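Local coordinates for protein Exo beta-1,2-glucooligosaccharide sophorohydrolase (non-reducing end) (Parabacteroides distasonis ATCC 8503, PDB 5Z06) that hydrolyses linear beta-1,2-glucan and beta-1,2-glucooligosaccharides as an exo-type enzyme, releasing sophorose from the non-reducing end, at residues Glu285-Met290 with Lys629-Tyr634. Sequence-based numbering, arbitrary orientation.
Sequences EQLLDM and KALRNY
Leu-287 is the first residue of 285-290 to touch the other helix, and it does so with two of its atoms. Its CB meets methyl CD2 of Leu-631 at 3.9 Å, while its CD1 lies 4.1 Å from CG of Arg-632, the side chains of Leu-287 and Arg-632 crossing at about a right angle. The arginine meets the leucine through its CG methylene; the chain runs extended from CG to NE, and NH2 forms a salt bridge with OD2 of Asp-284, just before Glu-285. Helix 284-297 here crosses helix 624-636, which belongs to the glucoamylase-like family region, the axes of the two short segments 10.9 Å apart at closest approach and inclined at 75°; this steep, wide crossing is consistent with the small patch, 165 Å² buried over both sides. Met-628, Tyr-635 and Arg-636 of the second helix also pack on Leu-287. One residue on, the CB of Leu-288 points to the side of the other segment, yet its end comes nearer, CD2 reaching CD1 of Leu-631 at 3.8 Å. With CG anti to the backbone N (chi1 -166°), Leu-631 offers CD2 to Leu-287 and CD1 to Leu-288. Ile-675 and Arg-679 of helix 665-680 and Phe-620 also pack against Leu-288.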
# COMPACT_ATOMS: atom_id res chain seq x y z
N GLU A 285 17.20 -15.44 -9.56
CA GLU A 285 16.95 -14.64 -10.76
C GLU A 285 15.48 -14.62 -11.09
O GLU A 285 14.90 -13.57 -11.31
CB GLU A 285 17.75 -15.17 -11.97
CG GLU A 285 19.25 -14.88 -11.90
CD GLU A 285 19.56 -13.41 -12.04
OE1 GLU A 285 19.27 -12.84 -13.12
OE2 GLU A 285 20.09 -12.81 -11.08
N GLN A 286 14.87 -15.80 -11.09
CA GLN A 286 13.43 -15.93 -11.31
C GLN A 286 12.64 -15.21 -10.25
O GLN A 286 11.62 -14.55 -10.55
CB GLN A 286 13.03 -17.41 -11.40
CG GLN A 286 13.50 -18.07 -12.70
CD GLN A 286 13.29 -19.57 -12.72
OE1 GLN A 286 13.79 -20.29 -11.86
NE2 GLN A 286 12.55 -20.07 -13.72
N LEU A 287 13.10 -15.31 -9.00
CA LEU A 287 12.44 -14.56 -7.92
C LEU A 287 12.50 -13.05 -8.14
O LEU A 287 11.51 -12.37 -7.97
CB LEU A 287 13.02 -14.92 -6.58
CG LEU A 287 12.68 -16.31 -6.06
CD1 LEU A 287 13.52 -16.55 -4.81
CD2 LEU A 287 11.19 -16.48 -5.78
N LEU A 288 13.66 -12.54 -8.53
CA LEU A 288 13.79 -11.14 -8.87
C LEU A 288 12.83 -10.74 -9.97
O LEU A 288 12.17 -9.73 -9.83
CB LEU A 288 15.23 -10.80 -9.29
CG LEU A 288 16.25 -10.90 -8.16
CD1 LEU A 288 17.66 -10.79 -8.72
CD2 LEU A 288 15.96 -9.88 -7.06
N ASP A 289 12.76 -11.54 -11.04
CA ASP A 289 11.83 -11.30 -12.14
C ASP A 289 10.41 -11.20 -11.67
O ASP A 289 9.68 -10.33 -12.10
CB ASP A 289 11.85 -12.43 -13.20
CG ASP A 289 13.15 -12.50 -13.96
OD1 ASP A 289 13.92 -11.54 -13.96
OD2 ASP A 289 13.41 -13.55 -14.56
N MET A 290 10.01 -12.16 -10.84
CA MET A 290 8.65 -12.24 -10.34
C MET A 290 8.34 -11.04 -9.46
O MET A 290 7.29 -10.42 -9.60
CB MET A 290 8.47 -13.53 -9.53
CG MET A 290 7.15 -13.65 -8.80
SD MET A 290 7.30 -15.00 -7.63
CE MET A 290 8.02 -14.19 -6.19
N LYS A 629 17.83 -12.14 0.88
CA LYS A 629 17.35 -12.95 2.01
C LYS A 629 15.94 -12.57 2.40
O LYS A 629 15.09 -13.44 2.57
CB LYS A 629 18.27 -12.83 3.21
CG LYS A 629 19.60 -13.55 3.05
CD LYS A 629 20.39 -13.43 4.35
CE LYS A 629 21.88 -13.67 4.15
NZ LYS A 629 22.18 -15.08 4.04
N ALA A 630 15.70 -11.26 2.48
CA ALA A 630 14.38 -10.73 2.79
C ALA A 630 13.36 -11.20 1.77
O ALA A 630 12.31 -11.72 2.12
CB ALA A 630 14.41 -9.22 2.81
N LEU A 631 13.70 -11.01 0.51
CA LEU A 631 12.83 -11.42 -0.58
C LEU A 631 12.43 -12.89 -0.44
O LEU A 631 11.25 -13.22 -0.49
CB LEU A 631 13.55 -11.20 -1.89
CG LEU A 631 12.70 -11.26 -3.14
CD1 LEU A 631 13.47 -10.58 -4.28
CD2 LEU A 631 12.30 -12.68 -3.53
N ARG A 632 13.42 -13.76 -0.26
CA ARG A 632 13.18 -15.19 -0.14
C ARG A 632 12.28 -15.54 1.03
O ARG A 632 11.39 -16.37 0.90
CB ARG A 632 14.47 -15.91 0.04
CG ARG A 632 15.32 -16.03 -1.20
CD ARG A 632 16.48 -16.94 -0.88
NE ARG A 632 17.66 -16.62 -1.66
CZ ARG A 632 18.79 -16.13 -1.18
NH1 ARG A 632 18.96 -15.88 0.13
NH2 ARG A 632 19.79 -15.89 -2.03
N ASN A 633 12.54 -14.89 2.17
CA ASN A 633 11.76 -15.05 3.36
C ASN A 633 10.33 -14.56 3.17
O ASN A 633 9.37 -15.28 3.43
CB ASN A 633 12.41 -14.25 4.49
CG ASN A 633 11.72 -14.43 5.81
OD1 ASN A 633 11.26 -15.53 6.13
ND2 ASN A 633 11.66 -13.36 6.62
N TYR A 634 10.21 -13.32 2.72
CA TYR A 634 8.88 -12.72 2.52
C TYR A 634 8.00 -13.57 1.61
O TYR A 634 6.81 -13.77 1.89
CB TYR A 634 9.02 -11.31 1.93
CG TYR A 634 9.67 -10.30 2.82
CD1 TYR A 634 9.75 -10.48 4.19
CD2 TYR A 634 10.17 -9.12 2.29
CE1 TYR A 634 10.35 -9.54 5.00
CE2 TYR A 634 10.74 -8.16 3.09
CZ TYR A 634 10.85 -8.39 4.45
OH TYR A 634 11.42 -7.46 5.26